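Local coordinates for protein restriction endonuclease LpnPI (Legionella pneumophila subsp. pneumophila str. Philadelphia 1, PDB 4RZL) that recognises DNA carrying modified cytosine through this N-terminal SRA-type domain and probably cleaves it with the rest of the protein, at residues F185-W197 against S210-D224. Numbering follows the deposited sequence.
Sequences FTILNIPMVSRKW and SLNPFYQWKISGKAD
Asn189 and Asp224 at one end, Val193 and Ser210 at the other, bring two backbones together where the chain leaving strand 176-187 runs along helix 212-220, their CA atoms 5.6 and 5.3 Å apart. In this SRA-type DNA-recognition domain the contact illustrates how a helix packs along an irregular connection, here between strands 176-187 and 192-193, which itself rests on strand 147-155 through Leu188, Ile190 and Val193. Two polar links bracket Ile190. Asn189 N donates to Asp224 O at 2.7 Å, while Asn189 ND2 reaches Asp224 OD2 more loosely, from above a carboxylate turned 83° from the amide plane. Beside this link, the CD1 branch of Leu188 meets the helix backbone at Phe214 CA (3.6 Å) and its CD2 branch packs on Ala223 CB. Ile190 CG1 lies 3.7 Å from Pro213 CG, and its CD1 touches Leu211 CA and CG. Beyond the serines, Trp197 lays one indole face against Leu211, whose CD1 sits 4.0 Å from the five-membered ring centroid in a CH-pi contact; a chi1 of -165° swings the indole away from its own backbone N and across Leu211. Tyr215 OH, hydrogen-bonded to Gln207 OE1, lies at the indole edge. Ser194 N-caps helix 195-199 by accepting from Trp197 N, and both serine hydroxyls hydrogen-bond the Asp208 carboxylate; Ser210 OG additionally accepts from Ser194 N at 3.1 Å, with an N-H...O angle of 160°.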
ATOM      1  N   PHE A 185      -8.696  -1.821  -3.253  1.00 11.65           N
ATOM      2  CA  PHE A 185      -8.418  -2.256  -1.886  1.00 13.55           C
ATOM      3  C   PHE A 185      -9.364  -1.601  -0.893  1.00 18.34           C
ATOM      4  O   PHE A 185      -9.897  -0.526  -1.163  1.00 13.25           O
ATOM      5  CB  PHE A 185      -6.979  -1.908  -1.481  1.00 10.29           C
ATOM      6  CG  PHE A 185      -5.924  -2.595  -2.308  1.00 13.23           C
ATOM      7  CD1 PHE A 185      -5.487  -2.046  -3.509  1.00 12.60           C
ATOM      8  CD2 PHE A 185      -5.375  -3.793  -1.891  1.00 12.17           C
ATOM      9  CE1 PHE A 185      -4.505  -2.685  -4.267  1.00 13.87           C
ATOM     10  CE2 PHE A 185      -4.390  -4.435  -2.644  1.00 12.71           C
ATOM     11  CZ  PHE A 185      -3.958  -3.881  -3.826  1.00 11.08           C
ATOM     12  N   THR A 186      -9.523  -2.246   0.262  1.00 12.10           N
ATOM     13  CA  THR A 186     -10.259  -1.704   1.396  1.00 11.46           C
ATOM     14  C   THR A 186      -9.293  -1.165   2.441  1.00 13.18           C
ATOM     15  O   THR A 186      -8.354  -1.857   2.831  1.00 13.67           O
ATOM     16  CB  THR A 186     -11.130  -2.774   2.080  1.00 17.32           C
ATOM     17  OG1 THR A 186     -12.049  -3.319   1.134  1.00 16.47           O
ATOM     18  CG2 THR A 186     -11.878  -2.181   3.291  1.00 13.22           C
ATOM     19  N   ILE A 187      -9.522   0.058   2.902  1.00 12.90           N
ATOM     20  CA  ILE A 187      -8.716   0.581   3.995  1.00 12.03           C
ATOM     21  C   ILE A 187      -9.367   0.179   5.321  1.00 11.65           C
ATOM     22  O   ILE A 187     -10.538   0.461   5.571  1.00 11.96           O
ATOM     23  CB  ILE A 187      -8.550   2.116   3.906  1.00 11.53           C
ATOM     24  CG1 ILE A 187      -7.879   2.490   2.576  1.00 14.47           C
ATOM     25  CG2 ILE A 187      -7.715   2.627   5.066  1.00 11.74           C
ATOM     26  CD1 ILE A 187      -7.659   3.957   2.390  1.00 19.22           C
ATOM     27  N   LEU A 188      -8.596  -0.492   6.166  1.00 13.87           N
ATOM     28  CA  LEU A 188      -9.111  -0.980   7.445  1.00 13.71           C
ATOM     29  C   LEU A 188      -9.213   0.109   8.520  1.00 16.44           C
ATOM     30  O   LEU A 188      -8.434   1.064   8.542  1.00 12.75           O
ATOM     31  CB  LEU A 188      -8.228  -2.107   7.962  1.00 10.54           C
ATOM     32  CG  LEU A 188      -8.129  -3.350   7.089  1.00 17.34           C
ATOM     33  CD1 LEU A 188      -7.118  -4.318   7.687  1.00 11.87           C
ATOM     34  CD2 LEU A 188      -9.499  -4.011   6.947  1.00 12.84           C
ATOM     35  N   ASN A 189     -10.163  -0.067   9.432  1.00 15.07           N
ATOM     36  CA  ASN A 189     -10.304   0.830  10.566  1.00 14.65           C
ATOM     37  C   ASN A 189      -9.176   0.604  11.574  1.00 16.60           C
ATOM     38  O   ASN A 189      -9.377   0.028  12.641  1.00 18.18           O
ATOM     39  CB  ASN A 189     -11.678   0.635  11.226  1.00 15.73           C
ATOM     40  CG  ASN A 189     -11.937   1.619  12.361  1.00 24.56           C
ATOM     41  OD1 ASN A 189     -11.230   2.613  12.520  1.00 18.52           O
ATOM     42  ND2 ASN A 189     -12.954   1.336  13.162  1.00 36.02           N
ATOM     43  N   ILE A 190      -7.981   1.044  11.205  1.00 15.94           N
ATOM     44  CA  ILE A 190      -6.806   0.983  12.060  1.00 12.68           C
ATOM     45  C   ILE A 190      -6.210   2.375  12.077  1.00 13.92           C
ATOM     46  O   ILE A 190      -5.607   2.798  11.089  1.00 16.74           O
ATOM     47  CB  ILE A 190      -5.756  -0.011  11.546  1.00 14.63           C
ATOM     48  CG1 ILE A 190      -6.313  -1.439  11.549  1.00 14.81           C
ATOM     49  CG2 ILE A 190      -4.462   0.117  12.353  1.00 12.16           C
ATOM     50  CD1 ILE A 190      -5.355  -2.476  10.990  1.00 12.19           C
ATOM     51  N   PRO A 191      -6.415   3.116  13.176  1.00 17.80           N
ATOM     52  CA  PRO A 191      -5.907   4.499  13.213  1.00 11.85           C
ATOM     53  C   PRO A 191      -4.386   4.582  13.346  1.00 14.16           C
ATOM     54  O   PRO A 191      -3.813   5.609  13.005  1.00 13.09           O
ATOM     55  CB  PRO A 191      -6.595   5.103  14.445  1.00 13.25           C
ATOM     56  CG  PRO A 191      -6.989   3.900  15.306  1.00 26.19           C
ATOM     57  CD  PRO A 191      -7.276   2.786  14.332  1.00 15.16           C
ATOM     58  N   MET A 192      -3.750   3.521  13.831  1.00 11.94           N
ATOM     59  CA  MET A 192      -2.319   3.554  14.111  1.00 15.57           C
ATOM     60  C   MET A 192      -1.674   2.178  14.071  1.00 18.87           C
ATOM     61  O   MET A 192      -2.200   1.205  14.629  1.00 16.71           O
ATOM     62  CB  MET A 192      -2.059   4.180  15.496  1.00 13.81           C
ATOM     63  CG  MET A 192      -0.589   4.220  15.868  1.00 24.74           C
ATOM     64  SD  MET A 192      -0.288   4.798  17.545  1.00 46.13           S
ATOM     65  CE  MET A 192      -0.483   3.264  18.438  1.00 38.14           C
ATOM     66  N   VAL A 193      -0.521   2.097  13.418  1.00 17.62           N
ATOM     67  CA  VAL A 193       0.318   0.915  13.535  1.00 12.73           C
ATOM     68  C   VAL A 193       1.493   1.263  14.444  1.00 19.85           C
ATOM     69  O   VAL A 193       2.279   2.156  14.127  1.00 16.40           O
ATOM     70  CB  VAL A 193       0.828   0.440  12.182  1.00 16.17           C
ATOM     71  CG1 VAL A 193       1.637  -0.856  12.354  1.00 17.63           C
ATOM     72  CG2 VAL A 193      -0.359   0.232  11.234  1.00 11.76           C
ATOM     73  N   SER A 194       1.601   0.580  15.581  1.00 17.90           N
ATOM     74  CA  SER A 194       2.595   0.967  16.592  1.00 24.94           C
ATOM     75  C   SER A 194       4.034   0.623  16.189  1.00 19.77           C
ATOM     76  O   SER A 194       4.264  -0.329  15.440  1.00 17.60           O
ATOM     77  CB  SER A 194       2.275   0.292  17.921  1.00 24.24           C
ATOM     78  OG  SER A 194       2.657  -1.062  17.850  1.00 22.46           O
ATOM     79  N   ARG A 195       4.999   1.389  16.699  1.00 19.19           N
ATOM     80  CA  ARG A 195       6.406   1.059  16.508  1.00 16.45           C
ATOM     81  C   ARG A 195       6.735  -0.358  16.985  1.00 23.68           C
ATOM     82  O   ARG A 195       7.531  -1.060  16.349  1.00 23.38           O
ATOM     83  CB  ARG A 195       7.297   2.092  17.209  1.00 19.20           C
ATOM     84  CG  ARG A 195       8.785   1.715  17.259  1.00 22.58           C
ATOM     85  CD  ARG A 195       9.399   1.396  15.900  1.00 16.90           C
ATOM     86  NE  ARG A 195       9.001   2.306  14.839  1.00 15.79           N
ATOM     87  CZ  ARG A 195       9.348   2.153  13.564  1.00 17.79           C
ATOM     88  NH1 ARG A 195      10.082   1.112  13.195  1.00 23.70           N
ATOM     89  NH2 ARG A 195       8.963   3.037  12.655  1.00 14.24           N
ATOM     90  N   LYS A 196       6.125  -0.772  18.093  1.00 20.21           N
ATOM     91  CA  LYS A 196       6.298  -2.130  18.601  1.00 23.93           C
ATOM     92  C   LYS A 196       5.899  -3.139  17.533  1.00 28.48           C
ATOM     93  O   LYS A 196       6.644  -4.081  17.257  1.00 22.57           O
ATOM     94  CB  LYS A 196       5.464  -2.361  19.867  1.00 30.26           C
ATOM     95  CG  LYS A 196       5.594  -3.783  20.470  1.00 28.60           C
ATOM     96  CD  LYS A 196       4.787  -3.915  21.754  1.00 33.44           C
ATOM     97  CE  LYS A 196       4.709  -5.358  22.248  1.00 39.89           C
ATOM     98  NZ  LYS A 196       6.041  -5.887  22.660  1.00 45.84           N
ATOM     99  N   TRP A 197       4.737  -2.925  16.918  1.00 23.00           N
ATOM    100  CA  TRP A 197       4.294  -3.823  15.860  1.00 22.03           C
ATOM    101  C   TRP A 197       5.296  -3.845  14.724  1.00 23.73           C
ATOM    102  O   TRP A 197       5.696  -4.914  14.274  1.00 26.54           O
ATOM    103  CB  TRP A 197       2.911  -3.440  15.320  1.00 25.15           C
ATOM    104  CG  TRP A 197       2.321  -4.554  14.508  1.00 32.36           C
ATOM    105  CD1 TRP A 197       1.402  -5.485  14.924  1.00 32.42           C
ATOM    106  CD2 TRP A 197       2.661  -4.903  13.158  1.00 24.29           C
ATOM    107  NE1 TRP A 197       1.125  -6.365  13.901  1.00 23.38           N
ATOM    108  CE2 TRP A 197       1.889  -6.035  12.812  1.00 30.09           C
ATOM    109  CE3 TRP A 197       3.522  -4.357  12.200  1.00 21.23           C
ATOM    110  CZ2 TRP A 197       1.961  -6.625  11.554  1.00 30.47           C
ATOM    111  CZ3 TRP A 197       3.593  -4.952  10.955  1.00 29.38           C
ATOM    112  CH2 TRP A 197       2.817  -6.068  10.644  1.00 23.34           C
ATOM    113  N   SER A 210      -2.204  -3.817  17.268  1.00 22.47           N
ATOM    114  CA  SER A 210      -2.343  -2.801  16.211  1.00 21.43           C
ATOM    115  C   SER A 210      -3.101  -3.333  14.992  1.00 16.05           C
ATOM    116  O   SER A 210      -3.958  -2.658  14.432  1.00 15.71           O
ATOM    117  CB  SER A 210      -0.975  -2.292  15.743  1.00 17.74           C
ATOM    118  OG  SER A 210      -0.353  -1.504  16.722  1.00 25.55           O
ATOM    119  N   LEU A 211      -2.785  -4.554  14.586  1.00 17.35           N
ATOM    120  CA  LEU A 211      -3.378  -5.089  13.373  1.00 18.26           C
ATOM    121  C   LEU A 211      -4.498  -6.074  13.612  1.00 18.67           C
ATOM    122  O   LEU A 211      -4.829  -6.854  12.723  1.00 17.58           O
ATOM    123  CB  LEU A 211      -2.306  -5.755  12.510  1.00 18.33           C
ATOM    124  CG  LEU A 211      -1.954  -4.794  11.372  1.00 25.11           C
ATOM    125  CD1 LEU A 211      -1.129  -3.626  11.895  1.00 22.04           C
ATOM    126  CD2 LEU A 211      -1.255  -5.506  10.236  1.00 20.35           C
ATOM    127  N   ASN A 212      -5.127  -6.001  14.782  1.00 16.32           N
ATOM    128  CA  ASN A 212      -6.253  -6.886  15.058  1.00 16.64           C
ATOM    129  C   ASN A 212      -7.368  -6.832  13.990  1.00 15.26           C
ATOM    130  O   ASN A 212      -7.909  -7.872  13.632  1.00 18.51           O
ATOM    131  CB  ASN A 212      -6.817  -6.603  16.453  1.00 17.56           C
ATOM    132  CG  ASN A 212      -6.138  -7.451  17.533  1.00 22.75           C
ATOM    133  OD1 ASN A 212      -5.079  -8.050  17.303  1.00 25.29           O
ATOM    134  ND2 ASN A 212      -6.738  -7.493  18.712  1.00 29.24           N
ATOM    135  N   PRO A 213      -7.703  -5.638  13.461  1.00 16.91           N
ATOM    136  CA  PRO A 213      -8.701  -5.687  12.378  1.00 13.63           C
ATOM    137  C   PRO A 213      -8.201  -6.400  11.116  1.00 14.90           C
ATOM    138  O   PRO A 213      -9.005  -6.918  10.344  1.00 12.05           O
ATOM    139  CB  PRO A 213      -8.983  -4.210  12.091  1.00 15.32           C
ATOM    140  CG  PRO A 213      -8.700  -3.532  13.406  1.00 12.98           C
ATOM    141  CD  PRO A 213      -7.497  -4.261  13.949  1.00 12.27           C
ATOM    142  N   PHE A 214      -6.892  -6.428  10.910  1.00 11.66           N
ATOM    143  CA  PHE A 214      -6.346  -7.177   9.784  1.00 14.00           C
ATOM    144  C   PHE A 214      -6.513  -8.668  10.054  1.00 14.62           C
ATOM    145  O   PHE A 214      -6.981  -9.417   9.198  1.00 12.84           O
ATOM    146  CB  PHE A 214      -4.870  -6.840   9.538  1.00 11.74           C
ATOM    147  CG  PHE A 214      -4.197  -7.777   8.570  1.00 15.10           C
ATOM    148  CD1 PHE A 214      -4.424  -7.664   7.207  1.00 15.23           C
ATOM    149  CD2 PHE A 214      -3.362  -8.786   9.027  1.00 16.66           C
ATOM    150  CE1 PHE A 214      -3.816  -8.529   6.315  1.00 13.93           C
ATOM    151  CE2 PHE A 214      -2.747  -9.656   8.140  1.00 16.92           C
ATOM    152  CZ  PHE A 214      -2.976  -9.532   6.785  1.00 15.03           C
ATOM    153  N   TYR A 215      -6.133  -9.098  11.252  1.00 13.60           N
ATOM    154  CA  TYR A 215      -6.220 -10.523  11.593  1.00 13.78           C
ATOM    155  C   TYR A 215      -7.664 -11.001  11.632  1.00 13.35           C
ATOM    156  O   TYR A 215      -7.953 -12.139  11.302  1.00 16.45           O
ATOM    157  CB  TYR A 215      -5.515 -10.788  12.920  1.00 15.85           C
ATOM    158  CG  TYR A 215      -4.025 -10.603  12.792  1.00 20.58           C
ATOM    159  CD1 TYR A 215      -3.305 -11.331  11.847  1.00 24.69           C
ATOM    160  CD2 TYR A 215      -3.340  -9.691  13.580  1.00 21.55           C
ATOM    161  CE1 TYR A 215      -1.947 -11.166  11.705  1.00 30.56           C
ATOM    162  CE2 TYR A 215      -1.975  -9.521  13.449  1.00 19.21           C
ATOM    163  CZ  TYR A 215      -1.284 -10.264  12.512  1.00 28.67           C
ATOM    164  OH  TYR A 215       0.081 -10.104  12.363  1.00 36.02           O
ATOM    165  N   GLN A 216      -8.570 -10.109  12.006  1.00 13.11           N
ATOM    166  CA  GLN A 216      -9.986 -10.397  11.931  1.00 19.48           C
ATOM    167  C   GLN A 216     -10.395 -10.636  10.471  1.00 18.98           C
ATOM    168  O   GLN A 216     -11.087 -11.611  10.167  1.00 14.91           O
ATOM    169  CB  GLN A 216     -10.793  -9.257  12.560  1.00 16.21           C
ATOM    170  CG  GLN A 216     -12.279  -9.562  12.743  1.00 18.42           C
ATOM    171  CD  GLN A 216     -13.085  -9.465  11.472  1.00 28.52           C
ATOM    172  OE1 GLN A 216     -13.828 -10.390  11.123  1.00 37.07           O
ATOM    173  NE2 GLN A 216     -12.960  -8.342  10.776  1.00 34.52           N
ATOM    174  N   TRP A 217      -9.985  -9.738   9.576  1.00 15.42           N
ATOM    175  CA  TRP A 217     -10.292  -9.894   8.153  1.00 15.56           C
ATOM    176  C   TRP A 217      -9.721 -11.200   7.593  1.00 13.62           C
ATOM    177  O   TRP A 217     -10.371 -11.870   6.796  1.00 14.55           O
ATOM    178  CB  TRP A 217      -9.756  -8.707   7.335  1.00 15.40           C
ATOM    179  CG  TRP A 217      -9.905  -8.912   5.856  1.00 13.66           C
ATOM    180  CD1 TRP A 217     -11.019  -8.648   5.088  1.00 11.83           C
ATOM    181  CD2 TRP A 217      -8.911  -9.442   4.955  1.00 13.04           C
ATOM    182  NE1 TRP A 217     -10.765  -8.968   3.768  1.00 13.28           N
ATOM    183  CE2 TRP A 217      -9.487  -9.456   3.658  1.00 12.42           C
ATOM    184  CE3 TRP A 217      -7.589  -9.882   5.114  1.00 13.14           C
ATOM    185  CZ2 TRP A 217      -8.787  -9.916   2.529  1.00 13.63           C
ATOM    186  CZ3 TRP A 217      -6.894 -10.340   3.994  1.00 13.87           C
ATOM    187  CH2 TRP A 217      -7.499 -10.353   2.715  1.00 13.50           C
ATOM    188  N   LYS A 218      -8.503 -11.548   8.004  1.00 15.94           N
ATOM    189  CA  LYS A 218      -7.882 -12.798   7.558  1.00 16.91           C
ATOM    190  C   LYS A 218      -8.772 -13.989   7.892  1.00 19.11           C
ATOM    191  O   LYS A 218      -8.918 -14.911   7.084  1.00 17.88           O
ATOM    192  CB  LYS A 218      -6.510 -12.988   8.207  1.00 17.01           C
ATOM    193  CG  LYS A 218      -5.462 -12.044   7.677  1.00 19.76           C
ATOM    194  CD  LYS A 218      -4.723 -12.677   6.532  1.00 21.01           C
ATOM    195  CE  LYS A 218      -3.860 -13.815   7.020  1.00 22.83           C
ATOM    196  NZ  LYS A 218      -2.836 -14.181   6.008  1.00 22.33           N
ATOM    197  N   ILE A 219      -9.370 -13.949   9.085  1.00 17.30           N
ATOM    198  CA  ILE A 219     -10.263 -15.016   9.543  1.00 17.34           C
ATOM    199  C   ILE A 219     -11.585 -15.050   8.785  1.00 18.44           C
ATOM    200  O   ILE A 219     -12.002 -16.103   8.312  1.00 18.38           O
ATOM    201  CB  ILE A 219     -10.571 -14.887  11.059  1.00 13.49           C
ATOM    202  CG1 ILE A 219      -9.303 -15.142  11.869  1.00 21.10           C
ATOM    203  CG2 ILE A 219     -11.649 -15.875  11.467  1.00 19.33           C
ATOM    204  CD1 ILE A 219      -9.469 -14.930  13.360  1.00 24.85           C
ATOM    205  N   SER A 220     -12.241 -13.898   8.663  1.00 14.22           N
ATOM    206  CA  SER A 220     -13.626 -13.856   8.185  1.00 19.53           C
ATOM    207  C   SER A 220     -13.820 -13.372   6.748  1.00 23.55           C
ATOM    208  O   SER A 220     -14.871 -13.613   6.152  1.00 23.21           O
ATOM    209  CB  SER A 220     -14.451 -12.954   9.092  1.00 20.33           C
ATOM    210  OG  SER A 220     -14.090 -11.596   8.875  1.00 25.76           O
ATOM    211  N   GLY A 221     -12.851 -12.626   6.221  1.00 15.84           N
ATOM    212  CA  GLY A 221     -13.014 -11.994   4.923  1.00 16.64           C
ATOM    213  C   GLY A 221     -13.929 -10.777   4.965  1.00 19.99           C
ATOM    214  O   GLY A 221     -14.215 -10.192   3.928  1.00 19.70           O
ATOM    215  N   LYS A 222     -14.370 -10.371   6.157  1.00 16.39           N
ATOM    216  CA  LYS A 222     -15.246  -9.197   6.297  1.00 22.36           C
ATOM    217  C   LYS A 222     -14.513  -8.072   7.024  1.00 19.27           C
ATOM    218  O   LYS A 222     -14.161  -8.198   8.196  1.00 25.71           O
ATOM    219  CB  LYS A 222     -16.536  -9.551   7.045  1.00 22.16           C
ATOM    220  CG  LYS A 222     -17.522 -10.385   6.232  1.00 31.99           C
ATOM    221  N   ALA A 223     -14.247  -6.991   6.311  1.00 19.79           N
ATOM    222  CA  ALA A 223     -13.379  -5.941   6.829  1.00 17.10           C
ATOM    223  C   ALA A 223     -14.137  -4.905   7.638  1.00 20.07           C
ATOM    224  O   ALA A 223     -15.244  -4.516   7.278  1.00 22.05           O
ATOM    225  CB  ALA A 223     -12.657  -5.269   5.691  1.00 15.40           C
ATOM    226  N   ASP A 224     -13.536  -4.458   8.729  1.00 17.55           N
ATOM    227  CA  ASP A 224     -13.991  -3.249   9.414  1.00 20.33           C
ATOM    228  C   ASP A 224     -13.386  -2.057   8.672  1.00 14.47           C
ATOM    229  O   ASP A 224     -12.201  -1.763   8.817  1.00 16.50           O
ATOM    230  CB  ASP A 224     -13.571  -3.261  10.889  1.00 20.76           C
ATOM    231  CG  ASP A 224     -14.102  -2.064  11.672  1.00 27.11           C
ATOM    232  OD1 ASP A 224     -15.011  -1.373  11.176  1.00 30.63           O
ATOM    233  OD2 ASP A 224     -13.642  -1.844  12.813  1.00 32.34           O
TER